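Local coordinates for protein kallistatin (Homo sapiens, PDB 6F4V) that inhibits tissue kallikrein by forming an equimolar, heat-stable complex with it, being cleaved at its reactive site so that a small C-terminal fragment is generated, at residues Met199-Gln204 with Glu269-Lys274; Lys170-Lys175 with Asp325-Glu330; Leu45-His50 with Ala300-Ile305; His318-Asp323 with Ala331-Ser336. One frame throughout, in Å; residues are numbered along the deposited sequence. Where two conformers were deposited one is given.

Contacts 2, 4 and 1 come in that order across one run of neighbouring strands, while contact 3 ties loops at the far end of the molecule. Contacts 2 and 4 share strand 328-340, their centres about 17 Å apart; it lies between strands 159-172 and 312-324, the order expected of a cleaved serpin whose reactive loop has entered sheet A. Contact 1 joins strands 193-202 and 269-282, with its centre about 13 Å from that of contact 2 and touching it through M200 and Q202. Contact 3 lies about 50 Å from contact 1, centre to centre. Along the chain, contact 1 is nested inside contacts 2 and 3, and contact 2 crosses both 3 and 4.

Contact 1: Met199-Gln204 with Glu269-Lys274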
loop_
_atom_site.group_PDB
_atom_site.type_symbol
_atom_site.label_atom_id
_atom_site.label_comp_id
_atom_site.label_asym_id
_atom_site.label_seq_id
_atom_site.Cartn_x
_atom_site.Cartn_y
_atom_site.Cartn_z
ATOM N N MET A 199 -9.717 -23.295 3.254
ATOM C CA MET A 199 -10.785 -22.422 3.658
ATOM C C MET A 199 -10.941 -22.453 5.164
ATOM O O MET A 199 -11.232 -23.501 5.761
ATOM C CB MET A 199 -12.091 -22.827 2.958
ATOM C CG MET A 199 -13.212 -21.800 3.080
ATOM S SD MET A 199 -12.906 -20.280 2.123
ATOM C CE MET A 199 -13.176 -20.856 0.466
ATOM N N MET A 200 -10.739 -21.296 5.779
ATOM C CA MET A 200 -10.946 -21.126 7.209
ATOM C C MET A 200 -12.421 -20.989 7.450
ATOM O O MET A 200 -13.150 -20.518 6.572
ATOM C CB MET A 200 -10.208 -19.872 7.741
ATOM C CG MET A 200 -8.788 -19.824 7.255
ATOM S SD MET A 200 -7.812 -18.514 7.947
ATOM C CE MET A 200 -8.622 -17.096 7.157
ATOM N N LEU A 201 -12.858 -21.375 8.640
ATOM C CA LEU A 201 -14.273 -21.314 9.008
ATOM C C LEU A 201 -14.440 -20.876 10.465
ATOM O O LEU A 201 -13.794 -21.413 11.350
ATOM C CB LEU A 201 -14.918 -22.688 8.809
ATOM C CG LEU A 201 -16.356 -22.860 9.318
ATOM C CD1 LEU A 201 -17.275 -21.902 8.593
ATOM C CD2 LEU A 201 -16.808 -24.307 9.148
ATOM N N GLN A 202 -15.285 -19.878 10.695
ATOM C CA GLN A 202 -15.801 -19.566 12.013
ATOM C C GLN A 202 -17.285 -19.317 11.878
ATOM O O GLN A 202 -17.720 -18.768 10.890
ATOM C CB GLN A 202 -15.087 -18.384 12.710
ATOM C CG GLN A 202 -15.115 -17.052 12.015
ATOM C CD GLN A 202 -14.449 -15.974 12.830
ATOM O OE1 GLN A 202 -15.027 -15.476 13.795
ATOM N NE2 GLN A 202 -13.233 -15.593 12.444
ATOM N N ASP A 203 -18.056 -19.767 12.872
ATOM C CA ASP A 203 -19.514 -19.611 12.855
ATOM C C ASP A 203 -20.177 -19.283 14.205
ATOM O O ASP A 203 -21.410 -19.259 14.285
ATOM C CB ASP A 203 -20.149 -20.834 12.224
ATOM C CG ASP A 203 -19.816 -22.130 12.971
ATOM O OD1 ASP A 203 -19.264 -22.090 14.087
ATOM O OD2 ASP A 203 -20.079 -23.202 12.415
ATOM N N GLN A 204 -19.395 -18.983 15.234
ATOM C CA GLN A 204 -19.972 -18.673 16.550
ATOM C C GLN A 204 -19.971 -17.191 16.871
ATOM O O GLN A 204 -20.635 -16.771 17.826
ATOM C CB GLN A 204 -19.261 -19.466 17.667
ATOM C CG GLN A 204 -19.044 -20.962 17.397
ATOM C CD GLN A 204 -20.314 -21.796 17.296
ATOM O OE1 GLN A 204 -20.460 -22.779 18.010
ATOM N NE2 GLN A 204 -21.216 -21.434 16.395
ATOM N N GLU A 269 -21.805 -17.048 9.648
ATOM C CA GLU A 269 -21.017 -18.187 9.231
ATOM C C GLU A 269 -20.068 -17.683 8.145
ATOM O O GLU A 269 -20.523 -17.314 7.074
ATOM C CB GLU A 269 -21.927 -19.283 8.692
ATOM C CG GLU A 269 -21.214 -20.559 8.289
ATOM C CD GLU A 269 -22.131 -21.461 7.462
ATOM O OE1 GLU A 269 -23.328 -21.531 7.806
ATOM O OE2 GLU A 269 -21.693 -22.059 6.455
ATOM N N LEU A 270 -18.771 -17.670 8.445
ATOM C CA LEU A 270 -17.757 -17.012 7.607
ATOM C C LEU A 270 -16.762 -18.035 7.103
ATOM O O LEU A 270 -16.114 -18.708 7.896
ATOM C CB LEU A 270 -17.017 -15.944 8.428
ATOM C CG LEU A 270 -15.824 -15.258 7.769
ATOM C CD1 LEU A 270 -16.233 -14.599 6.462
ATOM C CD2 LEU A 270 -15.252 -14.231 8.717
ATOM N N HIS A 271 -16.659 -18.159 5.794
ATOM C CA HIS A 271 -15.661 -18.995 5.155
ATOM C C HIS A 271 -14.717 -18.057 4.455
ATOM O O HIS A 271 -15.150 -17.312 3.573
ATOM C CB HIS A 271 -16.300 -19.922 4.114
ATOM C CG HIS A 271 -17.421 -20.757 4.650
ATOM N ND1 HIS A 271 -17.319 -22.124 4.823
ATOM C CD2 HIS A 271 -18.674 -20.421 5.038
ATOM C CE1 HIS A 271 -18.463 -22.589 5.306
ATOM N NE2 HIS A 271 -19.304 -21.574 5.432
ATOM N N LEU A 272 -13.442 -18.094 4.826
ATOM C CA LEU A 272 -12.464 -17.137 4.325
ATOM C C LEU A 272 -11.198 -17.896 4.035
ATOM O O LEU A 272 -10.757 -18.661 4.890
ATOM C CB LEU A 272 -12.224 -16.039 5.344
ATOM C CG LEU A 272 -11.253 -14.894 4.971
ATOM C CD1 LEU A 272 -11.835 -14.014 3.869
ATOM C CD2 LEU A 272 -10.929 -14.059 6.211
ATOM N N PRO A 273 -10.617 -17.729 2.837
ATOM C CA PRO A 273 -9.440 -18.539 2.594
ATOM C C PRO A 273 -8.244 -18.109 3.404
ATOM O O PRO A 273 -8.097 -16.923 3.747
ATOM C CB PRO A 273 -9.158 -18.369 1.092
ATOM C CG PRO A 273 -10.302 -17.597 0.535
ATOM C CD PRO A 273 -11.000 -16.933 1.659
ATOM N N LYS A 274 -7.416 -19.096 3.701
ATOM C CA LYS A 274 -6.055 -18.887 4.151
ATOM C C LYS A 274 -5.245 -18.791 2.868
ATOM O O LYS A 274 -5.321 -19.689 2.025
ATOM C CB LYS A 274 -5.581 -20.080 4.980
ATOM C CG LYS A 274 -4.127 -20.005 5.414
ATOM C CD LYS A 274 -3.754 -21.223 6.247
ATOM C CE LYS A 274 -2.271 -21.214 6.590
ATOM N NZ LYS A 274 -1.922 -22.408 7.406
#
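M199 and M200 pack tightly against L272 and P273 at one end of this antiparallel pair, from opposite faces. M199 brings its sulfur over the backbone, SD lying 3.5 Å from the carbonyl C of L272 and equally close to P273 N; the bends at its second and third torsions fold it there, with CG beside H271 CB. On the other face M200 turns its methyl inward, CE 3.9 Å from L272 CD2. That same CE covers P273 O, a buried carbonyl with no hydrogen-bond partner in the model. Two reciprocal backbone pairs, M200 with L272 and Q202 with L270, hold the strands in register, the bond from L270 N to Q202 O being the straightest at 171°. The strands fit s3C and s2C of serpin sheet C, and a strand of the neighbouring protein chain extends the sheet beyond E269-H271 in a parallel ladder. Toward D203 the fit slackens. L201 still lays CD1 over one face of the H271 ring, 3.7 Å from its centroid. E269 OE2 meets that ring in its plane, accepting from H271 NE2 at 2.6 Å through the anti lone pair. D203 CB, by contrast, only grazes E269 CG at 4.1 Å, its carboxylate being taken by a salt bridge to R181, and Q204 lies exposed beyond, its NE2 bonded back to D203 O.

Contact 2: Lys170-Lys175 with Asp325-Glu330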
loop_
_atom_site.group_PDB
_atom_site.type_symbol
_atom_site.label_atom_id
_atom_site.label_comp_id
_atom_site.label_asym_id
_atom_site.label_seq_id
_atom_site.Cartn_x
_atom_site.Cartn_y
_atom_site.Cartn_z
ATOM N N LYS A 170 1.706 -6.471 10.973
ATOM C CA LYS A 170 1.326 -7.804 11.440
ATOM C C LYS A 170 0.359 -7.604 12.583
ATOM O O LYS A 170 0.669 -6.903 13.569
ATOM C CB LYS A 170 2.566 -8.621 11.877
ATOM C CG LYS A 170 2.197 -10.066 12.265
ATOM C CD LYS A 170 3.405 -11.015 12.348
ATOM C CE LYS A 170 4.440 -10.658 13.376
ATOM N NZ LYS A 170 5.638 -11.582 13.255
ATOM N N ALA A 171 -0.816 -8.185 12.439
ATOM C CA ALA A 171 -1.914 -7.889 13.336
ATOM C C ALA A 171 -2.774 -9.099 13.560
ATOM O O ALA A 171 -3.173 -9.777 12.633
ATOM C CB ALA A 171 -2.773 -6.765 12.750
ATOM N N LEU A 172 -3.116 -9.324 14.814
ATOM C CA LEU A 172 -4.027 -10.391 15.190
ATOM C C LEU A 172 -5.498 -10.015 14.943
ATOM O O LEU A 172 -5.901 -8.871 15.202
ATOM C CB LEU A 172 -3.878 -10.684 16.682
ATOM C CG LEU A 172 -2.556 -11.271 17.155
ATOM C CD1 LEU A 172 -2.500 -11.152 18.678
ATOM C CD2 LEU A 172 -2.389 -12.709 16.701
ATOM N N TRP A 173 -6.308 -10.986 14.525
ATOM C CA TRP A 173 -7.760 -10.790 14.456
ATOM C C TRP A 173 -8.330 -10.555 15.850
ATOM O O TRP A 173 -7.931 -11.249 16.782
ATOM C CB TRP A 173 -8.461 -12.042 13.920
ATOM C CG TRP A 173 -8.083 -12.487 12.579
ATOM C CD1 TRP A 173 -7.602 -13.692 12.237
ATOM C CD2 TRP A 173 -8.197 -11.734 11.367
ATOM N NE1 TRP A 173 -7.415 -13.765 10.880
ATOM C CE2 TRP A 173 -7.750 -12.561 10.323
ATOM C CE3 TRP A 173 -8.657 -10.440 11.062
ATOM C CZ2 TRP A 173 -7.736 -12.131 8.977
ATOM C CZ3 TRP A 173 -8.639 -10.020 9.722
ATOM C CH2 TRP A 173 -8.175 -10.858 8.716
ATOM N N GLU A 174 -9.281 -9.633 16.018
ATOM C CA GLU A 174 -10.091 -9.667 17.244
ATOM C C GLU A 174 -10.857 -10.999 17.354
ATOM O O GLU A 174 -11.043 -11.505 18.459
ATOM C CB GLU A 174 -11.110 -8.528 17.316
ATOM C CG GLU A 174 -10.490 -7.182 17.634
ATOM C CD GLU A 174 -10.172 -6.968 19.103
ATOM O OE1 GLU A 174 -9.816 -5.823 19.465
ATOM O OE2 GLU A 174 -10.259 -7.929 19.896
ATOM N N LYS A 175 -11.307 -11.524 16.211
ATOM C CA LYS A 175 -12.127 -12.742 16.149
ATOM C C LYS A 175 -11.430 -13.801 15.256
ATOM O O LYS A 175 -11.744 -13.940 14.058
ATOM C CB LYS A 175 -13.510 -12.393 15.604
ATOM C CG LYS A 175 -14.345 -11.489 16.515
ATOM C CD LYS A 175 -15.433 -10.772 15.732
ATOM C CE LYS A 175 -16.079 -9.648 16.543
ATOM N NZ LYS A 175 -17.117 -10.202 17.432
ATOM N N ASP A 325 -4.140 -15.716 7.578
ATOM C CA ASP A 325 -4.349 -17.033 8.184
ATOM C C ASP A 325 -5.296 -16.930 9.387
ATOM O O ASP A 325 -5.981 -15.925 9.581
ATOM C CB ASP A 325 -3.003 -17.663 8.551
ATOM C CG ASP A 325 -2.301 -16.936 9.683
ATOM O OD1 ASP A 325 -2.900 -16.105 10.423
ATOM O OD2 ASP A 325 -1.096 -17.178 9.838
ATOM N N GLU A 326 -5.349 -18.000 10.185
ATOM C CA GLU A 326 -6.346 -18.123 11.214
ATOM C C GLU A 326 -6.132 -17.161 12.358
ATOM O O GLU A 326 -7.080 -16.824 13.026
ATOM C CB GLU A 326 -6.371 -19.568 11.781
ATOM C CG GLU A 326 -6.832 -20.600 10.773
ATOM C CD GLU A 326 -5.721 -21.226 9.970
ATOM O OE1 GLU A 326 -4.612 -20.677 9.925
ATOM O OE2 GLU A 326 -5.964 -22.298 9.385
ATOM N N ALA A 327 -4.903 -16.735 12.587
ATOM C CA ALA A 327 -4.562 -15.880 13.708
ATOM C C ALA A 327 -4.605 -14.367 13.366
ATOM O O ALA A 327 -4.855 -13.529 14.239
ATOM C CB ALA A 327 -3.160 -16.222 14.205
ATOM N N GLY A 328 -4.343 -14.036 12.112
ATOM C CA GLY A 328 -4.376 -12.649 11.677
ATOM C C GLY A 328 -3.887 -12.433 10.269
ATOM O O GLY A 328 -3.940 -13.317 9.404
ATOM N N THR A 329 -3.379 -11.232 10.039
ATOM C CA THR A 329 -2.855 -10.812 8.738
ATOM C C THR A 329 -1.448 -10.287 8.881
ATOM O O THR A 329 -1.161 -9.559 9.819
ATOM C CB THR A 329 -3.748 -9.656 8.174
ATOM O OG1 THR A 329 -5.069 -10.149 7.967
ATOM C CG2 THR A 329 -3.219 -9.086 6.872
ATOM N N GLU A 330 -0.592 -10.637 7.919
ATOM C CA GLU A 330 0.699 -10.032 7.745
ATOM C C GLU A 330 0.733 -9.394 6.356
ATOM O O GLU A 330 0.370 -10.025 5.363
ATOM C CB GLU A 330 1.825 -11.049 7.858
ATOM C CG GLU A 330 3.223 -10.446 7.773
ATOM C CD GLU A 330 4.295 -11.525 7.648
ATOM O OE1 GLU A 330 4.077 -12.467 6.872
ATOM O OE2 GLU A 330 5.333 -11.415 8.299
HETATM O O HOH W 1 -5.825 -13.898 16.697
#
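A171 and T329 form the hydrogen-bonded pair of two short antiparallel strands, each backbone N giving a 3.0 Å bond to the other's O (A171 N to T329 O, T329 N to A171 O). One step on, L172 and G328 form a non-hydrogen-bonded pair whose side-chain directions diverge, and beyond it W173 N donates to A327 O. G328 has an extended backbone that passes close to A171 O, where a side chain would collide. A water donates to A327 O at 2.7 Å and, weakly, to W173 O. The bend before the strand is set by D325: its OD1 accepts from both A327 N and G328 N, an Asx turn combined with the longer Asx motif.

W173 does most of the side-chain work. With CG anti to its carbonyl carbon (chi1 -60°), the indole lies alongside residues 325-329. The ring NE1 donates to D325 O at 2.9 Å, a fairly straight bond (164°) with the acceptor near the ring plane. G328 CA sits over one face of the five-membered ring, 3.5 Å from its centroid, a CH-pi contact that brings the glycine backbone right up to the indole. T329 OG1 approaches the benzene end obliquely, 3.3 Å from W173 CH2, while hydrogen bonding to Y224 OH. The Y224 ring meets the indole nearly parallel, and F177 meets it edge-to-face. Y224 also belongs to the bound sodium site. The arrangement fits the serpin breach, where a tryptophan at the end of s3A packs against the start of the inserted reactive loop.

Contact 3: Leu45-His50 with Ala300-Ile305; sequences LGACSH and ADLSGI
D301 turns one face of its carboxylate to C48, whose CB lies over it, 3.6 Å from D301 OD2. The two oxygens do different jobs. OD1 is gripped by its own turn, accepting from S303 N nearly along the C-O line and from S303 OG at 2.7 Å through its syn lone pair; OD2 leans on C48 CB and, more distantly, on S49 CB. The imidazole of H50 comes near D301 obliquely, CE1 4.3 Å from D301 CB, and its NE2 has a weak bond to D294. With CG anti to the backbone N (chi1 -176°), D301 carries its carboxylate back over the turn that follows, so one acid both closes an Asx turn and presents a surface to C48. With an alanine here, S303 N and OG would probably lose their common acceptor, and C48 would face a gap.

The backbones meet where the chain passes from helix 33-44 into helix 49-58. C48 N donates to D301 O at 3.0 Å, a well-directed bond of 162°, and G304 N gives a weak one to G46 O. This couples the entry to helix 49-58 to the loop ahead of strand 312-324, within the helical end of the serpin fold; S51 OG bonds to D301 N as well. The L302-I305 type I turn lies against two small residues. I305 CG1 presses to 3.6 Å from G46 CA, just where a side chain on that glycine would clash. A47 CB touches L302 CD2 at 4.1 Å, and C48 SG lies 3.5 Å from G304 N.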
loop_
_atom_site.group_PDB
_atom_site.type_symbol
_atom_site.label_atom_id
_atom_site.label_comp_id
_atom_site.label_asym_id
_atom_site.label_seq_id
_atom_site.Cartn_x
_atom_site.Cartn_y
_atom_site.Cartn_z
ATOM N N LEU A 45 10.587 16.722 -1.475
ATOM C CA LEU A 45 11.470 17.663 -0.728
ATOM C C LEU A 45 12.706 18.070 -1.516
ATOM O O LEU A 45 13.231 19.150 -1.277
ATOM C CB LEU A 45 11.953 17.050 0.590
ATOM C CG LEU A 45 10.883 16.820 1.649
ATOM C CD1 LEU A 45 11.410 15.848 2.683
ATOM C CD2 LEU A 45 10.449 18.132 2.277
ATOM N N GLY A 46 13.161 17.184 -2.406
ATOM C CA GLY A 46 14.258 17.436 -3.328
ATOM C C GLY A 46 13.916 18.041 -4.691
ATOM O O GLY A 46 14.822 18.326 -5.480
ATOM N N ALA A 47 12.629 18.203 -4.980
ATOM C CA ALA A 47 12.166 18.789 -6.216
ATOM C C ALA A 47 11.946 20.271 -5.979
ATOM O O ALA A 47 11.713 20.706 -4.844
ATOM C CB ALA A 47 10.868 18.128 -6.671
ATOM N N CYS A 48 12.026 21.039 -7.055
ATOM C CA CYS A 48 11.832 22.482 -6.993
ATOM C C CYS A 48 10.745 22.912 -7.959
ATOM O O CYS A 48 10.422 22.217 -8.944
ATOM C CB CYS A 48 13.132 23.214 -7.312
ATOM S SG CYS A 48 14.476 22.832 -6.170
ATOM N N SER A 49 10.152 24.060 -7.640
ATOM C CA SER A 49 9.346 24.810 -8.580
ATOM C C SER A 49 8.133 23.975 -9.010
ATOM O O SER A 49 7.492 23.327 -8.160
ATOM C CB SER A 49 10.274 25.250 -9.752
ATOM O OG SER A 49 9.592 25.946 -10.775
ATOM N N HIS A 50 7.834 23.963 -10.314
ATOM C CA HIS A 50 6.722 23.198 -10.863
ATOM C C HIS A 50 6.805 21.704 -10.531
ATOM O O HIS A 50 5.775 21.066 -10.325
ATOM C CB HIS A 50 6.648 23.346 -12.403
ATOM C CG HIS A 50 7.753 22.632 -13.151
ATOM N ND1 HIS A 50 9.039 23.135 -13.268
ATOM C CD2 HIS A 50 7.753 21.455 -13.835
ATOM C CE1 HIS A 50 9.773 22.307 -13.998
ATOM N NE2 HIS A 50 9.024 21.271 -14.346
ATOM N N ALA A 300 12.017 17.437 -15.444
ATOM C CA ALA A 300 11.941 17.376 -13.985
ATOM C C ALA A 300 13.040 18.215 -13.366
ATOM O O ALA A 300 14.182 18.148 -13.809
ATOM C CB ALA A 300 12.076 15.930 -13.538
ATOM N N ASP A 301 12.678 19.018 -12.370
ATOM C CA ASP A 301 13.625 19.830 -11.632
ATOM C C ASP A 301 13.807 19.213 -10.252
ATOM O O ASP A 301 13.015 19.441 -9.358
ATOM C CB ASP A 301 13.098 21.264 -11.524
ATOM C CG ASP A 301 14.086 22.206 -10.843
ATOM O OD1 ASP A 301 15.122 21.747 -10.277
ATOM O OD2 ASP A 301 13.795 23.422 -10.865
ATOM N N LEU A 302 14.877 18.451 -10.112
ATOM C CA LEU A 302 15.264 17.825 -8.885
ATOM C C LEU A 302 16.520 18.497 -8.340
ATOM O O LEU A 302 17.337 17.851 -7.718
ATOM C CB LEU A 302 15.532 16.342 -9.152
ATOM C CG LEU A 302 14.339 15.573 -9.744
ATOM C CD1 LEU A 302 14.736 14.175 -10.170
ATOM C CD2 LEU A 302 13.204 15.510 -8.745
ATOM N N SER A 303 16.635 19.804 -8.504
ATOM C CA SER A 303 17.865 20.511 -8.143
ATOM C C SER A 303 17.913 20.856 -6.636
ATOM O O SER A 303 18.812 21.562 -6.190
ATOM C CB SER A 303 18.024 21.764 -9.013
ATOM O OG SER A 303 17.021 22.695 -8.680
ATOM N N GLY A 304 16.932 20.373 -5.862
ATOM C CA GLY A 304 16.982 20.433 -4.404
ATOM C C GLY A 304 17.776 19.318 -3.775
ATOM O O GLY A 304 17.928 19.296 -2.547
ATOM N N ILE A 305 18.259 18.362 -4.569
ATOM C CA ILE A 305 19.008 17.234 -4.033
ATOM C C ILE A 305 20.505 17.525 -4.040
ATOM O O ILE A 305 21.204 17.217 -3.068
ATOM C CB ILE A 305 18.645 15.935 -4.790
ATOM C CG1 ILE A 305 17.166 15.600 -4.546
ATOM C CG2 ILE A 305 19.483 14.756 -4.344
ATOM C CD1 ILE A 305 16.566 14.662 -5.568
#

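Contact 4: His318-Asp323 with Ala331-Ser336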
loop_
_atom_site.group_PDB
_atom_site.type_symbol
_atom_site.label_atom_id
_atom_site.label_comp_id
_atom_site.label_asym_id
_atom_site.label_seq_id
_atom_site.Cartn_x
_atom_site.Cartn_y
_atom_site.Cartn_z
ATOM N N HIS A 318 7.694 -0.900 -6.818
ATOM C CA HIS A 318 6.876 -1.148 -5.640
ATOM C C HIS A 318 6.546 -2.640 -5.573
ATOM O O HIS A 318 6.123 -3.215 -6.568
ATOM C CB HIS A 318 5.564 -0.353 -5.687
ATOM C CG HIS A 318 4.738 -0.519 -4.448
ATOM N ND1 HIS A 318 5.026 0.151 -3.283
ATOM C CD2 HIS A 318 3.658 -1.290 -4.189
ATOM C CE1 HIS A 318 4.154 -0.211 -2.353
ATOM N NE2 HIS A 318 3.319 -1.095 -2.877
ATOM N N LYS A 319 6.798 -3.278 -4.436
ATOM C CA LYS A 319 6.386 -4.644 -4.206
ATOM C C LYS A 319 5.659 -4.749 -2.901
ATOM O O LYS A 319 5.945 -4.006 -1.951
ATOM C CB LYS A 319 7.579 -5.589 -4.175
ATOM C CG LYS A 319 8.370 -5.607 -5.474
ATOM C CD LYS A 319 9.582 -6.534 -5.377
ATOM C CE LYS A 319 9.285 -7.930 -5.883
ATOM N NZ LYS A 319 10.541 -8.728 -6.075
ATOM N N ALA A 320 4.728 -5.678 -2.854
ATOM C CA ALA A 320 3.916 -5.869 -1.673
ATOM C C ALA A 320 3.456 -7.320 -1.535
ATOM O O ALA A 320 3.260 -8.010 -2.547
ATOM C CB ALA A 320 2.724 -4.951 -1.696
ATOM N N THR A 321 3.220 -7.741 -0.293
ATOM C CA THR A 321 2.744 -9.113 -0.011
ATOM C C THR A 321 1.678 -9.114 1.060
ATOM O O THR A 321 1.744 -8.332 2.007
ATOM C CB THR A 321 3.890 -10.073 0.495
ATOM O OG1 THR A 321 4.416 -9.564 1.739
ATOM C CG2 THR A 321 5.005 -10.127 -0.459
ATOM N N LEU A 322 0.725 -10.020 0.920
ATOM C CA LEU A 322 -0.386 -10.232 1.865
ATOM C C LEU A 322 -0.421 -11.699 2.259
ATOM O O LEU A 322 -0.405 -12.561 1.371
ATOM C CB LEU A 322 -1.724 -9.921 1.178
ATOM C CG LEU A 322 -3.015 -10.100 2.011
ATOM C CD1 LEU A 322 -2.966 -9.243 3.259
ATOM C CD2 LEU A 322 -4.247 -9.773 1.189
ATOM N N ASP A 323 -0.521 -11.944 3.565
ATOM C CA ASP A 323 -0.619 -13.291 4.142
ATOM C C ASP A 323 -1.740 -13.286 5.178
ATOM O O ASP A 323 -1.639 -12.610 6.214
ATOM C CB ASP A 323 0.727 -13.691 4.791
ATOM C CG ASP A 323 0.774 -15.145 5.221
ATOM O OD1 ASP A 323 -0.281 -15.766 5.415
ATOM O OD2 ASP A 323 1.883 -15.678 5.404
ATOM N N ALA A 331 1.128 -8.139 6.321
ATOM C CA ALA A 331 1.250 -7.402 5.040
ATOM C C ALA A 331 2.513 -6.561 5.052
ATOM O O ALA A 331 2.872 -5.971 6.067
ATOM C CB ALA A 331 -0.008 -6.572 4.779
ATOM N N ALA A 332 3.230 -6.549 3.927
ATOM C CA ALA A 332 4.419 -5.792 3.805
ATOM C C ALA A 332 4.502 -5.160 2.426
ATOM O O ALA A 332 3.896 -5.634 1.470
ATOM C CB ALA A 332 5.645 -6.656 4.080
ATOM N N ALA A 333 5.250 -4.069 2.353
ATOM C CA ALA A 333 5.487 -3.405 1.080
ATOM C C ALA A 333 6.688 -2.508 1.159
ATOM O O ALA A 333 7.133 -2.103 2.237
ATOM C CB ALA A 333 4.263 -2.616 0.632
ATOM N N ALA A 334 7.233 -2.200 -0.006
ATOM C CA ALA A 334 8.282 -1.222 -0.105
ATOM C C ALA A 334 8.277 -0.540 -1.457
ATOM O O ALA A 334 7.775 -1.088 -2.427
ATOM C CB ALA A 334 9.617 -1.896 0.153
ATOM N N THR A 335 8.852 0.658 -1.491
ATOM C CA THR A 335 8.918 1.485 -2.697
ATOM C C THR A 335 10.325 2.006 -2.825
ATOM O O THR A 335 10.903 2.460 -1.841
ATOM C CB THR A 335 7.964 2.702 -2.560
ATOM O OG1 THR A 335 6.638 2.240 -2.333
ATOM C CG2 THR A 335 7.990 3.585 -3.801
ATOM N N SER A 336 10.879 1.926 -4.033
ATOM C CA SER A 336 12.159 2.536 -4.351
ATOM C C SER A 336 11.985 3.655 -5.384
ATOM O O SER A 336 11.041 3.635 -6.192
ATOM C CB SER A 336 13.126 1.493 -4.897
ATOM O OG SER A 336 12.754 1.074 -6.185
#
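H318 and T335 open a five-pair antiparallel ladder, the beta hairpin of strands 312-324 and 328-340. In serpin terms these fit s5A and the reactive loop inserted as s4A, consistent with the relaxed, cleaved state.

The backbone bonds come in two reciprocal sets, K319 with A334 and T321 with A332. T321 N to A332 O spans 2.8 Å, and K319 N to A334 O spans 3.1 Å. Between them the CA-H groups turn to carbonyls as well, A333 CA lying 3.1 Å from K319 O.

Apolar contact is slight because so many residues are alanines. On the face that carries H318, A320 CB meets A333 CB at 3.6 Å, the backbones drawing close there with 4.0 Å between the two CA atoms. L322 CD1 only reaches A331 CB at 4.3 Å. F30 of strand 29-31 packs on A320, L322 and A331, and aromatic packing from the neighbouring protein chain reaches A331 and A333.

One side-chain hydrogen bond joins the two strands, H318 with T335; K319 NZ goes instead to V149 O. The chi1 of H318, -176°, swings the ring across to the neighbouring strand, where T335 OG1 meets its edge near the ring plane, a position consistent with the shutter region beneath helix 33-44. The ring's other nitrogen, NE2, bonds to S32 N. A leucine in place of H318 would probably leave S32 N without its mate and take from T335 OG1 its bond to the ring, leaving the one to S35 OG. The imidazole-hydroxyl bond itself is short, H318 ND1 to T335 OG1 at 2.8 Å.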